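PDB 6FIG: receptor-like protein kinase ANXUR1 from Arabidopsis thaliana, which probably acts as a cell-surface receptor kinase in plant reproduction, sensing extracellular signals through an ectodomain of tandem malectin-like domains. Local coordinates for residues I159-L164 against G206-T210; E163-T167 against M178-T182; S187-L191 against F272-K276; R234-M240 against E323-Y329; H285-F289 against I317-T321. All coordinates share one frame; numbering follows the deposited sequence. Where two conformers were deposited one is given.

Contact 1: residues I159-L164 against G206-T210; sequences IQMPEL and GLTRT
In this malectin-like ectodomain, the end of strand 151-161 packs through Ile-159 and Met-161 against Leu-207, which lies in the loop between strands 185-192 and 212-213. Leu-207 carries most of the apolar contact, and its two methyls have different tasks. CD2 presses on the outgoing strand. Leu-207 CD2 lies 3.7 Å from Met-161 CB and 4.0 Å from Ile-159 CG2. Leu-207 CD2 also comes within 3.9 Å of Gln-160 O, and Pro-162 CD borders it more loosely. Having CG anti to the carbonyl carbon (chi1 -64°) carries the methyls of Leu-207 across to the strand. The other methyl, Leu-207 CD1, meets Leu-164 tip to tip, CD1 to CD1 at 4.1 Å. The same Leu-207 CD1 sits over the centre of one face of the Arg-209 guanidinium, 3.7 Å above its plane, so the flat cation is roofed by a methyl group. The rotation of that guanidinium is fixed from outside: NE forms a salt bridge with Asp-203 and NH2 bonds to Ser-243 O. Lys-69 of the second subunit bonds to Gln-160 O and packs on Ile-159 and Leu-207, which places this joint next to the subunit interface. At the upstream end, Ile-159 CD1 approaches Thr-208 OG1 to 4.1 Å, while that hydroxyl bonds to Lys-20 NZ.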
# COMPACT_ATOMS: atom_id res chain seq x y z
N ILE A 159 -11.72 -0.31 -2.61
CA ILE A 159 -10.48 -1.05 -2.37
C ILE A 159 -10.72 -2.49 -2.79
O ILE A 159 -11.57 -3.17 -2.21
CB ILE A 159 -10.12 -1.02 -0.88
CG1 ILE A 159 -9.96 0.43 -0.36
CG2 ILE A 159 -8.86 -1.83 -0.59
CD1 ILE A 159 -10.18 0.57 1.12
N GLN A 160 -9.97 -2.96 -3.78
CA GLN A 160 -10.01 -4.38 -4.15
C GLN A 160 -9.54 -5.23 -2.97
O GLN A 160 -8.55 -4.90 -2.32
CB GLN A 160 -9.12 -4.65 -5.36
CG GLN A 160 -9.37 -6.01 -5.97
CD GLN A 160 -8.50 -6.26 -7.16
OE1 GLN A 160 -8.62 -5.57 -8.18
NE2 GLN A 160 -7.64 -7.27 -7.06
N MET A 161 -10.25 -6.33 -2.67
CA MET A 161 -9.90 -7.18 -1.53
C MET A 161 -9.99 -8.63 -1.91
O MET A 161 -10.70 -8.99 -2.82
CB MET A 161 -10.75 -6.89 -0.30
CG MET A 161 -12.21 -7.27 -0.47
SD MET A 161 -13.16 -7.03 1.00
CE MET A 161 -12.59 -8.37 2.02
N PRO A 162 -9.23 -9.49 -1.23
CA PRO A 162 -9.39 -10.92 -1.46
C PRO A 162 -10.75 -11.47 -0.98
O PRO A 162 -11.50 -10.81 -0.25
CB PRO A 162 -8.25 -11.55 -0.61
CG PRO A 162 -7.35 -10.42 -0.25
CD PRO A 162 -8.21 -9.20 -0.21
N GLU A 163 -11.03 -12.69 -1.42
CA GLU A 163 -12.24 -13.39 -0.98
C GLU A 163 -12.03 -13.95 0.41
O GLU A 163 -11.66 -15.10 0.59
CB GLU A 163 -12.59 -14.49 -1.97
CG GLU A 163 -12.98 -13.95 -3.33
CD GLU A 163 -14.37 -13.32 -3.39
OE1 GLU A 163 -15.11 -13.29 -2.39
OE2 GLU A 163 -14.71 -12.84 -4.49
N LEU A 164 -12.28 -13.11 1.41
CA LEU A 164 -11.98 -13.46 2.79
C LEU A 164 -13.16 -14.12 3.50
O LEU A 164 -13.05 -14.41 4.69
CB LEU A 164 -11.55 -12.23 3.57
CG LEU A 164 -10.21 -11.66 3.06
CD1 LEU A 164 -9.86 -10.45 3.92
CD2 LEU A 164 -9.10 -12.68 3.07
N GLY A 206 -2.92 -4.65 2.95
CA GLY A 206 -3.15 -3.24 2.58
C GLY A 206 -4.60 -2.75 2.60
O GLY A 206 -4.95 -1.84 1.86
N LEU A 207 -5.44 -3.32 3.48
CA LEU A 207 -6.87 -3.06 3.43
C LEU A 207 -7.30 -1.86 4.29
O LEU A 207 -8.46 -1.48 4.27
CB LEU A 207 -7.66 -4.31 3.83
CG LEU A 207 -7.51 -5.52 2.91
CD1 LEU A 207 -8.28 -6.71 3.49
CD2 LEU A 207 -8.00 -5.18 1.51
N THR A 208 -6.36 -1.28 5.04
CA THR A 208 -6.60 -0.13 5.90
C THR A 208 -7.84 -0.15 6.78
O THR A 208 -8.44 0.88 7.06
CB THR A 208 -6.46 1.23 5.14
OG1 THR A 208 -7.47 1.37 4.13
CG2 THR A 208 -5.09 1.38 4.55
N ARG A 209 -8.19 -1.35 7.25
CA ARG A 209 -9.23 -1.53 8.26
C ARG A 209 -8.72 -1.07 9.62
O ARG A 209 -7.57 -1.33 9.99
CB ARG A 209 -9.62 -3.00 8.40
CG ARG A 209 -10.22 -3.61 7.14
CD ARG A 209 -10.21 -5.13 7.19
NE ARG A 209 -8.85 -5.63 7.25
CZ ARG A 209 -8.49 -6.92 7.20
NH1 ARG A 209 -9.38 -7.89 7.09
NH2 ARG A 209 -7.21 -7.22 7.31
N THR A 210 -9.58 -0.40 10.37
CA THR A 210 -9.27 -0.03 11.73
C THR A 210 -9.82 -1.11 12.66
O THR A 210 -10.96 -1.53 12.51
CB THR A 210 -9.90 1.33 12.08
OG1 THR A 210 -9.39 2.29 11.15
CG2 THR A 210 -9.52 1.76 13.47

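Contact 2: residues E163-T167 against M178-T182; sequences ELFDT and MDAKT
The Phe-165 ring turns away from Ala-180 and meets Phe-370 edge-to-face, while the CB atoms of Phe-165 and Ala-180 touch at 4.0 Å. The Asp-179 carboxylate is approached from above its plane by Lys-181 N, which bonds to OD1 at 3.1 Å and closes an Asx turn. This turn ends strand 177-179, which pairs antiparallel with strand 167-170. Thr-167 and Asp-179 form a non-hydrogen-bonded pair there. Just beyond it, Ala-180 N donates to Asp-166 O at 3.0 Å; the bond is bent, with an angle of 147° at the hydrogen. Thr-167 CA adds a CA-H...O contact of 3.2 Å to Met-178 O.

Lys-181 crosses Glu-163 at about a right angle. Its bends at chi2 and chi4 lay CE against Glu-163 CG, 3.9 Å away, so the methylene groups pack together. The charged ends do not meet: Lys-181 NZ stays 5.4 Å from Glu-163 OE1. Arg-73 instead links the two segments: it forms a salt bridge with Glu-163 OE1 and a hydrogen bond with Lys-181 O. Water 1 makes a second link, donating to Lys-181 O at 2.7 Å and weakly to Glu-163 OE2.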
# COMPACT_ATOMS: atom_id res chain seq x y z
N GLU A 163 -11.03 -12.69 -1.42
CA GLU A 163 -12.24 -13.39 -0.98
C GLU A 163 -12.03 -13.95 0.41
O GLU A 163 -11.66 -15.10 0.59
CB GLU A 163 -12.59 -14.49 -1.97
CG GLU A 163 -12.98 -13.95 -3.33
CD GLU A 163 -14.37 -13.32 -3.39
OE1 GLU A 163 -15.11 -13.29 -2.39
OE2 GLU A 163 -14.71 -12.84 -4.49
N LEU A 164 -12.28 -13.11 1.41
CA LEU A 164 -11.98 -13.46 2.79
C LEU A 164 -13.16 -14.12 3.50
O LEU A 164 -13.05 -14.41 4.69
CB LEU A 164 -11.55 -12.23 3.57
CG LEU A 164 -10.21 -11.66 3.06
CD1 LEU A 164 -9.86 -10.45 3.92
CD2 LEU A 164 -9.10 -12.68 3.07
N PHE A 165 -14.26 -14.36 2.77
CA PHE A 165 -15.50 -14.90 3.34
C PHE A 165 -15.82 -16.23 2.69
O PHE A 165 -15.67 -16.41 1.50
CB PHE A 165 -16.65 -13.92 3.12
CG PHE A 165 -16.38 -12.55 3.67
CD1 PHE A 165 -16.41 -12.34 5.04
CD2 PHE A 165 -16.00 -11.51 2.84
CE1 PHE A 165 -16.14 -11.07 5.58
CE2 PHE A 165 -15.73 -10.25 3.35
CZ PHE A 165 -15.78 -10.03 4.73
N ASP A 166 -16.25 -17.18 3.50
CA ASP A 166 -16.71 -18.46 3.00
C ASP A 166 -17.93 -18.84 3.84
O ASP A 166 -18.79 -17.97 4.08
CB ASP A 166 -15.57 -19.49 3.05
CG ASP A 166 -15.86 -20.71 2.21
OD1 ASP A 166 -16.21 -20.54 1.01
OD2 ASP A 166 -15.74 -21.83 2.73
N THR A 167 -18.02 -20.06 4.35
CA THR A 167 -19.20 -20.47 5.08
C THR A 167 -19.10 -20.11 6.55
O THR A 167 -18.00 -19.94 7.10
CB THR A 167 -19.48 -21.98 4.91
OG1 THR A 167 -18.41 -22.73 5.50
CG2 THR A 167 -19.61 -22.35 3.48
N MET A 178 -24.26 -21.12 6.55
CA MET A 178 -24.65 -19.98 5.72
C MET A 178 -23.47 -19.72 4.80
O MET A 178 -22.34 -19.68 5.25
CB MET A 178 -24.87 -18.70 6.53
CG MET A 178 -26.16 -18.60 7.33
SD MET A 178 -27.70 -18.80 6.43
CE MET A 178 -27.81 -17.29 5.47
N ASP A 179 -23.74 -19.55 3.51
CA ASP A 179 -22.67 -19.26 2.53
C ASP A 179 -22.47 -17.77 2.31
O ASP A 179 -23.37 -17.11 1.81
CB ASP A 179 -22.98 -19.94 1.21
CG ASP A 179 -21.79 -19.97 0.27
OD1 ASP A 179 -20.70 -19.48 0.66
OD2 ASP A 179 -21.95 -20.50 -0.84
N ALA A 180 -21.30 -17.24 2.67
CA ALA A 180 -20.99 -15.81 2.49
C ALA A 180 -20.07 -15.55 1.31
O ALA A 180 -19.79 -14.38 1.01
CB ALA A 180 -20.39 -15.23 3.75
N LYS A 181 -19.64 -16.61 0.60
CA LYS A 181 -18.69 -16.43 -0.50
C LYS A 181 -19.13 -15.40 -1.54
O LYS A 181 -18.31 -14.64 -2.05
CB LYS A 181 -18.38 -17.77 -1.18
CG LYS A 181 -17.47 -17.71 -2.38
CD LYS A 181 -16.08 -17.21 -2.01
CE LYS A 181 -15.16 -17.14 -3.21
NZ LYS A 181 -15.01 -18.43 -3.92
N THR A 182 -20.42 -15.37 -1.86
CA THR A 182 -20.93 -14.43 -2.86
C THR A 182 -21.93 -13.44 -2.25
O THR A 182 -22.74 -12.83 -2.97
CB THR A 182 -21.57 -15.15 -4.07
OG1 THR A 182 -22.55 -16.06 -3.59
CG2 THR A 182 -20.51 -15.91 -4.89
O HOH W 1 -17.28 -14.12 -4.50

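Contact 3: residues S187-L191 against F272-K276; sequences SMFRL and FQIDK
This is an apolar contact between two beta sheets of the malectin-like fold, made mainly by Phe-189 and Phe-272. Phe-189 lies on strand 185-192. Phe-272 lies on strand 268-273, an outermost strand of a four-stranded antiparallel sheet. The touching parts run in nearly opposite directions, 166° apart. The two rings slide past each other with their planes at 48°, an oblique pairing with centroids 4.9 Å apart. Phe-272 CD1 stands over the centre of one face of the Phe-189 ring, 3.6 Å above its plane. The edge of the Phe-189 ring is also used: Gln-273 O lies near the ring plane, 3.5 Å from CZ, so the slightly positive ring hydrogens turn toward a carbonyl oxygen. Ile-274 CG2 sits at the same edge, 3.9 Å from CE2. Tyr-217 meets both phenyl rings and extends the aromatic cluster.

Met-188 and Phe-189 form a classic beta bulge opposite Ile-369 of strand 363-372. The bulge lets two successive residues both direct their side chains toward segment 272-276. Met-188, with a chain bent at every torsion, brings CE to 4.2 Å from Ile-274 CG2. Nearby, Asp-275 OD2 forms a salt bridge with Lys-371. At the other end, Leu-191 CD1 approaches the edge of the Phe-272 ring in its plane, 3.8 Å from CZ.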
# COMPACT_ATOMS: atom_id res chain seq x y z
N SER A 187 -19.80 -4.27 7.24
CA SER A 187 -18.97 -4.38 8.44
C SER A 187 -19.62 -3.62 9.56
O SER A 187 -19.78 -2.41 9.48
CB SER A 187 -17.58 -3.81 8.18
OG SER A 187 -16.98 -4.49 7.10
N MET A 188 -20.05 -4.32 10.60
CA MET A 188 -20.75 -3.67 11.69
C MET A 188 -19.79 -3.27 12.80
O MET A 188 -19.91 -2.19 13.35
CB MET A 188 -21.86 -4.57 12.26
CG MET A 188 -22.81 -5.11 11.22
SD MET A 188 -23.75 -3.82 10.35
CE MET A 188 -24.82 -3.19 11.62
N PHE A 189 -18.92 -4.20 13.19
CA PHE A 189 -17.93 -3.99 14.26
C PHE A 189 -16.68 -4.77 13.92
O PHE A 189 -16.75 -5.84 13.29
CB PHE A 189 -18.47 -4.49 15.61
CG PHE A 189 -19.70 -3.78 16.05
CD1 PHE A 189 -19.62 -2.55 16.68
CD2 PHE A 189 -20.95 -4.30 15.75
CE1 PHE A 189 -20.74 -1.86 17.01
CE2 PHE A 189 -22.10 -3.63 16.09
CZ PHE A 189 -22.00 -2.40 16.72
N ARG A 190 -15.56 -4.20 14.32
CA ARG A 190 -14.26 -4.81 14.08
C ARG A 190 -13.37 -4.46 15.24
O ARG A 190 -13.03 -3.29 15.44
CB ARG A 190 -13.62 -4.28 12.79
CG ARG A 190 -12.25 -4.86 12.53
CD ARG A 190 -11.74 -4.54 11.14
NE ARG A 190 -12.46 -5.22 10.07
CZ ARG A 190 -13.23 -4.65 9.14
NH1 ARG A 190 -13.50 -3.35 9.18
NH2 ARG A 190 -13.73 -5.40 8.18
N LEU A 191 -13.02 -5.48 16.04
CA LEU A 191 -12.39 -5.27 17.33
C LEU A 191 -11.08 -6.01 17.50
O LEU A 191 -10.97 -7.19 17.13
CB LEU A 191 -13.31 -5.70 18.48
CG LEU A 191 -14.72 -5.14 18.49
CD1 LEU A 191 -15.48 -5.70 19.67
CD2 LEU A 191 -14.73 -3.62 18.50
N PHE A 272 -23.73 -5.90 21.32
CA PHE A 272 -23.68 -5.05 20.13
C PHE A 272 -25.08 -4.68 19.67
O PHE A 272 -25.96 -5.54 19.63
CB PHE A 272 -22.99 -5.81 19.01
CG PHE A 272 -21.61 -6.22 19.36
CD1 PHE A 272 -20.57 -5.31 19.26
CD2 PHE A 272 -21.37 -7.49 19.89
CE1 PHE A 272 -19.28 -5.67 19.62
CE2 PHE A 272 -20.08 -7.86 20.27
CZ PHE A 272 -19.04 -6.94 20.13
N GLN A 273 -25.26 -3.39 19.35
CA GLN A 273 -26.49 -2.90 18.75
C GLN A 273 -26.42 -3.09 17.24
O GLN A 273 -25.49 -2.63 16.60
CB GLN A 273 -26.68 -1.42 19.09
CG GLN A 273 -26.79 -1.15 20.59
CD GLN A 273 -28.00 -1.80 21.23
OE1 GLN A 273 -29.08 -1.86 20.63
NE2 GLN A 273 -27.84 -2.26 22.47
N ILE A 274 -27.39 -3.81 16.69
CA ILE A 274 -27.45 -4.09 15.25
C ILE A 274 -28.87 -3.85 14.70
O ILE A 274 -29.72 -3.29 15.40
CB ILE A 274 -26.91 -5.51 14.95
CG1 ILE A 274 -27.54 -6.59 15.85
CG2 ILE A 274 -25.38 -5.56 15.10
CD1 ILE A 274 -29.02 -6.80 15.70
N ASP A 275 -29.11 -4.22 13.44
CA ASP A 275 -30.42 -4.06 12.80
C ASP A 275 -31.14 -5.40 12.74
O ASP A 275 -30.57 -6.40 12.35
CB ASP A 275 -30.23 -3.53 11.37
CG ASP A 275 -29.53 -2.17 11.33
OD1 ASP A 275 -29.74 -1.34 12.26
OD2 ASP A 275 -28.80 -1.92 10.33
N LYS A 276 -32.41 -5.41 13.10
CA LYS A 276 -33.21 -6.63 13.04
C LYS A 276 -33.45 -7.08 11.58
O LYS A 276 -33.33 -6.27 10.65
CB LYS A 276 -34.55 -6.41 13.75
CG LYS A 276 -34.43 -6.22 15.26
CD LYS A 276 -35.77 -6.00 15.97
CE LYS A 276 -36.33 -4.60 15.76
NZ LYS A 276 -37.42 -4.27 16.72

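Contact 4: residues R234-M240 against E323-Y329; sequences RINYQNM and EKGIPMY
Pro-327 is the apolar centre where the loop between strand 225-228 and helix 247-250 packs on the start of strand 327-336. Its CG lies 3.5 Å from Ile-235 CG2. The same CG stands over one face of the Tyr-237 ring, offset toward its rim, in a CH-pi contact, 4.1 Å from the centroid and 18° off the normal. Met-240 brings CE to 3.9 Å from Pro-327 CG. Met-240 SD reaches the edge of the Tyr-329 ring, 3.7 Å from CD1, a Met-aromatic contact.

Farther out, Ile-326 CD1 rests against the Gln-238 amide, 3.5 Å from NE2. The backbones meet: Asn-236 N donates to Gly-325 O at 2.9 Å, nearly straight at 171°. Gly-325 is the third residue of a type II turn, and its positive phi suits glycine. Water 3 bridges Tyr-237 O, which also accepts Met-240 N, to Pro-327 O, and water 2 joins Asn-236 ND2 to Lys-324 O.

With one direct backbone bond and two water bridges, the loop is probably held largely by apolar packing.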
# COMPACT_ATOMS: atom_id res chain seq x y z
N ARG A 234 6.28 -14.60 17.72
CA ARG A 234 5.94 -14.60 16.30
C ARG A 234 4.60 -15.32 16.09
O ARG A 234 4.35 -16.38 16.68
CB ARG A 234 7.04 -15.24 15.42
CG ARG A 234 6.82 -14.95 13.93
CD ARG A 234 7.89 -15.50 12.99
NE ARG A 234 7.41 -15.57 11.59
CZ ARG A 234 7.28 -14.53 10.75
NH1 ARG A 234 7.60 -13.29 11.13
NH2 ARG A 234 6.82 -14.73 9.51
N ILE A 235 3.75 -14.68 15.30
CA ILE A 235 2.50 -15.27 14.86
C ILE A 235 2.81 -16.07 13.61
O ILE A 235 3.28 -15.53 12.60
CB ILE A 235 1.43 -14.19 14.56
CG1 ILE A 235 1.21 -13.27 15.79
CG2 ILE A 235 0.13 -14.85 14.10
CD1 ILE A 235 0.81 -13.99 17.07
N ASN A 236 2.52 -17.36 13.67
CA ASN A 236 2.81 -18.30 12.61
C ASN A 236 1.57 -18.61 11.78
O ASN A 236 0.82 -19.54 12.06
CB ASN A 236 3.37 -19.58 13.26
CG ASN A 236 3.70 -20.64 12.26
OD1 ASN A 236 3.80 -20.37 11.06
ND2 ASN A 236 3.88 -21.88 12.76
N TYR A 237 1.34 -17.82 10.73
CA TYR A 237 0.11 -17.94 9.96
C TYR A 237 -0.13 -19.27 9.23
O TYR A 237 -1.27 -19.61 8.94
CB TYR A 237 0.00 -16.79 8.94
CG TYR A 237 -0.42 -15.45 9.52
CD1 TYR A 237 0.47 -14.65 10.23
CD2 TYR A 237 -1.71 -14.96 9.33
CE1 TYR A 237 0.08 -13.43 10.75
CE2 TYR A 237 -2.11 -13.73 9.85
CZ TYR A 237 -1.20 -12.96 10.53
OH TYR A 237 -1.59 -11.74 11.03
N GLN A 238 0.94 -19.99 8.87
CA GLN A 238 0.83 -21.20 8.03
C GLN A 238 0.10 -20.90 6.71
O GLN A 238 0.55 -20.04 5.98
CB GLN A 238 0.21 -22.38 8.81
CG GLN A 238 1.05 -22.86 9.96
CD GLN A 238 0.52 -24.17 10.56
OE1 GLN A 238 -0.70 -24.40 10.65
NE2 GLN A 238 1.44 -25.03 10.99
N ASN A 239 -1.03 -21.55 6.40
CA ASN A 239 -1.74 -21.28 5.15
C ASN A 239 -2.93 -20.35 5.34
O ASN A 239 -3.64 -20.10 4.37
CB ASN A 239 -2.19 -22.57 4.45
CG ASN A 239 -1.03 -23.47 4.06
OD1 ASN A 239 -0.04 -23.01 3.51
ND2 ASN A 239 -1.17 -24.76 4.32
N MET A 240 -3.14 -19.81 6.54
CA MET A 240 -4.15 -18.75 6.68
C MET A 240 -3.65 -17.44 6.06
O MET A 240 -2.53 -17.01 6.36
CB MET A 240 -4.48 -18.46 8.14
CG MET A 240 -5.74 -17.62 8.26
SD MET A 240 -6.22 -17.16 9.92
CE MET A 240 -5.15 -15.77 10.31
N GLU A 323 -0.90 -25.84 17.73
CA GLU A 323 0.32 -25.27 18.28
C GLU A 323 0.14 -23.84 18.78
O GLU A 323 -0.61 -23.04 18.20
CB GLU A 323 1.46 -25.28 17.23
CG GLU A 323 2.87 -25.15 17.81
CD GLU A 323 3.97 -25.06 16.76
OE1 GLU A 323 3.73 -25.27 15.55
OE2 GLU A 323 5.11 -24.76 17.16
N LYS A 324 0.86 -23.52 19.84
CA LYS A 324 1.03 -22.15 20.29
C LYS A 324 1.50 -21.26 19.15
O LYS A 324 2.37 -21.65 18.37
CB LYS A 324 2.08 -22.13 21.41
CG LYS A 324 2.28 -20.82 22.13
CD LYS A 324 3.50 -20.96 23.02
CE LYS A 324 3.53 -19.93 24.12
NZ LYS A 324 4.62 -20.29 25.07
N GLY A 325 0.91 -20.08 19.04
CA GLY A 325 1.34 -19.09 18.07
C GLY A 325 0.71 -19.17 16.70
O GLY A 325 0.95 -18.29 15.89
N ILE A 326 -0.11 -20.19 16.43
CA ILE A 326 -0.82 -20.28 15.13
C ILE A 326 -2.16 -19.56 15.27
O ILE A 326 -2.95 -19.90 16.16
CB ILE A 326 -1.03 -21.75 14.69
CG1 ILE A 326 0.32 -22.42 14.41
CG2 ILE A 326 -1.92 -21.85 13.46
CD1 ILE A 326 0.25 -23.90 14.13
N PRO A 327 -2.42 -18.55 14.42
CA PRO A 327 -3.67 -17.83 14.47
C PRO A 327 -4.76 -18.58 13.71
O PRO A 327 -4.48 -19.43 12.85
CB PRO A 327 -3.34 -16.52 13.74
CG PRO A 327 -2.36 -16.95 12.70
CD PRO A 327 -1.55 -18.06 13.34
N MET A 328 -6.01 -18.25 14.01
CA MET A 328 -7.15 -18.83 13.32
C MET A 328 -8.35 -17.94 13.53
O MET A 328 -8.35 -17.02 14.35
CB MET A 328 -7.46 -20.22 13.87
CG MET A 328 -7.81 -20.19 15.34
SD MET A 328 -8.65 -21.67 15.96
CE MET A 328 -10.26 -21.48 15.21
N TYR A 329 -9.41 -18.27 12.81
CA TYR A 329 -10.70 -17.68 13.08
C TYR A 329 -11.78 -18.72 12.89
O TYR A 329 -11.57 -19.75 12.22
CB TYR A 329 -10.94 -16.46 12.18
CG TYR A 329 -11.05 -16.82 10.73
CD1 TYR A 329 -9.92 -16.93 9.94
CD2 TYR A 329 -12.29 -17.08 10.15
CE1 TYR A 329 -10.00 -17.29 8.61
CE2 TYR A 329 -12.40 -17.44 8.82
CZ TYR A 329 -11.24 -17.51 8.04
OH TYR A 329 -11.28 -17.88 6.72
O HOH W 2 3.67 -21.50 16.01
O HOH W 3 -3.17 -20.46 10.65

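Contact 5: residues H285-F289 against I317-T321; sequences HFCEF and IIGWT
Phe-286 and Ile-317 make the tight part of this contact, where strand 278-287 meets helix 317-321. Ile-317 lies across the root of the phenylalanine. Its CG1 and CG2 are each 3.9 Å from Phe-286 CB, and its CD1 is 3.9 Å from Phe-286 CD1. Ile-317 CG2 also packs on the backbone, 3.7 Å from Glu-288 N. Glu-288 crosses Ile-318 at about a right angle. With CG anti to the backbone N (chi1 179°), Glu-288 brings CG to 3.8 Å from Ile-318 CD1; its CB is equally near.

Trp-320 is the looser, partly exposed side. It touches Phe-286 through CZ3 alone, 3.9 Å from CE2, with the planes at 42°. Two waters bridge strand and helix beside the packing of Glu-288 on Ile-318. Water 4 accepts from Glu-288 N and from Thr-321 OG1. Water 5 donates to Glu-288 OE1 at 2.9 Å and accepts weakly from Ile-318 N. The carboxylate is held beyond the contact by Leu-291 N and Gln-290 N at OE2 and by Lys-297 at OE1.

Strand and helix axes are nearly perpendicular, crossing at -92°. The helix thus lies across strand 278-287, with Trp-320 reaching on to Met-328 and Lys-330 of the neighbouring strand 327-336.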
# COMPACT_ATOMS: atom_id res chain seq x y z
N HIS A 285 -11.59 -14.40 16.26
CA HIS A 285 -10.17 -14.59 16.00
C HIS A 285 -9.48 -15.11 17.26
O HIS A 285 -9.65 -14.54 18.34
CB HIS A 285 -9.53 -13.26 15.60
CG HIS A 285 -9.99 -12.72 14.29
ND1 HIS A 285 -9.36 -13.00 13.10
CD2 HIS A 285 -11.03 -11.92 13.98
CE1 HIS A 285 -9.99 -12.38 12.12
NE2 HIS A 285 -11.00 -11.71 12.63
N PHE A 286 -8.68 -16.16 17.08
CA PHE A 286 -7.98 -16.79 18.22
C PHE A 286 -6.52 -17.01 17.92
O PHE A 286 -6.15 -17.31 16.80
CB PHE A 286 -8.58 -18.15 18.54
CG PHE A 286 -10.03 -18.13 18.91
CD1 PHE A 286 -10.44 -17.81 20.21
CD2 PHE A 286 -11.00 -18.55 17.99
CE1 PHE A 286 -11.78 -17.87 20.56
CE2 PHE A 286 -12.33 -18.59 18.34
CZ PHE A 286 -12.73 -18.27 19.62
N CYS A 287 -5.68 -16.94 18.96
CA CYS A 287 -4.30 -17.36 18.85
C CYS A 287 -3.84 -17.57 20.29
O CYS A 287 -3.93 -16.65 21.11
CB CYS A 287 -3.43 -16.31 18.16
SG CYS A 287 -1.69 -16.80 17.99
N GLU A 288 -3.38 -18.77 20.57
CA GLU A 288 -2.91 -19.10 21.91
C GLU A 288 -1.45 -18.71 22.00
O GLU A 288 -0.62 -19.29 21.30
CB GLU A 288 -3.06 -20.59 22.20
CG GLU A 288 -2.57 -21.03 23.60
CD GLU A 288 -3.28 -20.28 24.68
OE1 GLU A 288 -4.50 -20.47 24.82
OE2 GLU A 288 -2.63 -19.47 25.39
N PHE A 289 -1.12 -17.74 22.84
CA PHE A 289 0.27 -17.31 23.00
C PHE A 289 0.85 -17.52 24.40
O PHE A 289 2.00 -17.16 24.66
CB PHE A 289 0.47 -15.87 22.51
CG PHE A 289 -0.42 -14.85 23.16
CD1 PHE A 289 -1.45 -14.25 22.44
CD2 PHE A 289 -0.22 -14.46 24.48
CE1 PHE A 289 -2.28 -13.31 23.02
CE2 PHE A 289 -1.05 -13.52 25.08
CZ PHE A 289 -2.07 -12.94 24.34
N ILE A 317 -8.36 -23.59 21.70
CA ILE A 317 -7.56 -22.98 20.64
C ILE A 317 -6.45 -23.91 20.12
O ILE A 317 -6.34 -24.15 18.91
CB ILE A 317 -6.98 -21.61 21.03
CG1 ILE A 317 -8.08 -20.65 21.45
CG2 ILE A 317 -6.20 -21.01 19.84
CD1 ILE A 317 -7.57 -19.44 22.22
N ILE A 318 -5.64 -24.45 21.03
CA ILE A 318 -4.63 -25.43 20.63
C ILE A 318 -5.26 -26.69 20.06
O ILE A 318 -4.73 -27.30 19.12
CB ILE A 318 -3.70 -25.82 21.80
CG1 ILE A 318 -2.95 -24.60 22.36
CG2 ILE A 318 -2.69 -26.86 21.35
CD1 ILE A 318 -1.83 -24.11 21.51
N GLY A 319 -6.41 -27.09 20.60
CA GLY A 319 -7.20 -28.18 20.02
C GLY A 319 -7.48 -27.97 18.54
O GLY A 319 -7.38 -28.90 17.75
N TRP A 320 -7.83 -26.74 18.18
CA TRP A 320 -8.05 -26.35 16.81
C TRP A 320 -6.79 -26.12 15.99
O TRP A 320 -6.71 -26.60 14.86
CB TRP A 320 -8.86 -25.06 16.77
CG TRP A 320 -10.33 -25.23 16.87
CD1 TRP A 320 -11.09 -26.21 16.32
CD2 TRP A 320 -11.24 -24.30 17.47
NE1 TRP A 320 -12.43 -25.96 16.56
CE2 TRP A 320 -12.54 -24.79 17.26
CE3 TRP A 320 -11.07 -23.12 18.16
CZ2 TRP A 320 -13.67 -24.14 17.76
CZ3 TRP A 320 -12.18 -22.46 18.63
CH2 TRP A 320 -13.46 -22.97 18.43
N THR A 321 -5.80 -25.40 16.53
CA THR A 321 -4.63 -25.00 15.71
C THR A 321 -3.49 -25.99 15.70
O THR A 321 -2.69 -26.01 14.76
CB THR A 321 -4.06 -23.65 16.16
OG1 THR A 321 -3.53 -23.77 17.48
CG2 THR A 321 -5.12 -22.59 16.15
O HOH W 4 -2.70 -21.08 18.55
O HOH W 5 -5.36 -23.09 24.05

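Contacts 1 and 2 come first along the chain and share Glu-163 and Leu-164; their centres are 15 Å apart. Contact 3 follows contact 2, and its segments alternate with those of contact 1. The two touch where Arg-209 packs on Arg-190. Contacts 4 and 5 form a pair with centres 8 Å apart. Strands 278-287 and 327-336 are neighbours there, bonded through Met-328 with Phe-286; Gly-325 and Glu-288 add a backbone bond just beyond. Contact 5 falls between contact 4's segments in sequence. Contacts 3 and 4 lie about 26 Å apart, centre to centre. Together the contacts run from the segment leaving strand 151-161 into the later half of the ectodomain, consistent with two joined tandem domains.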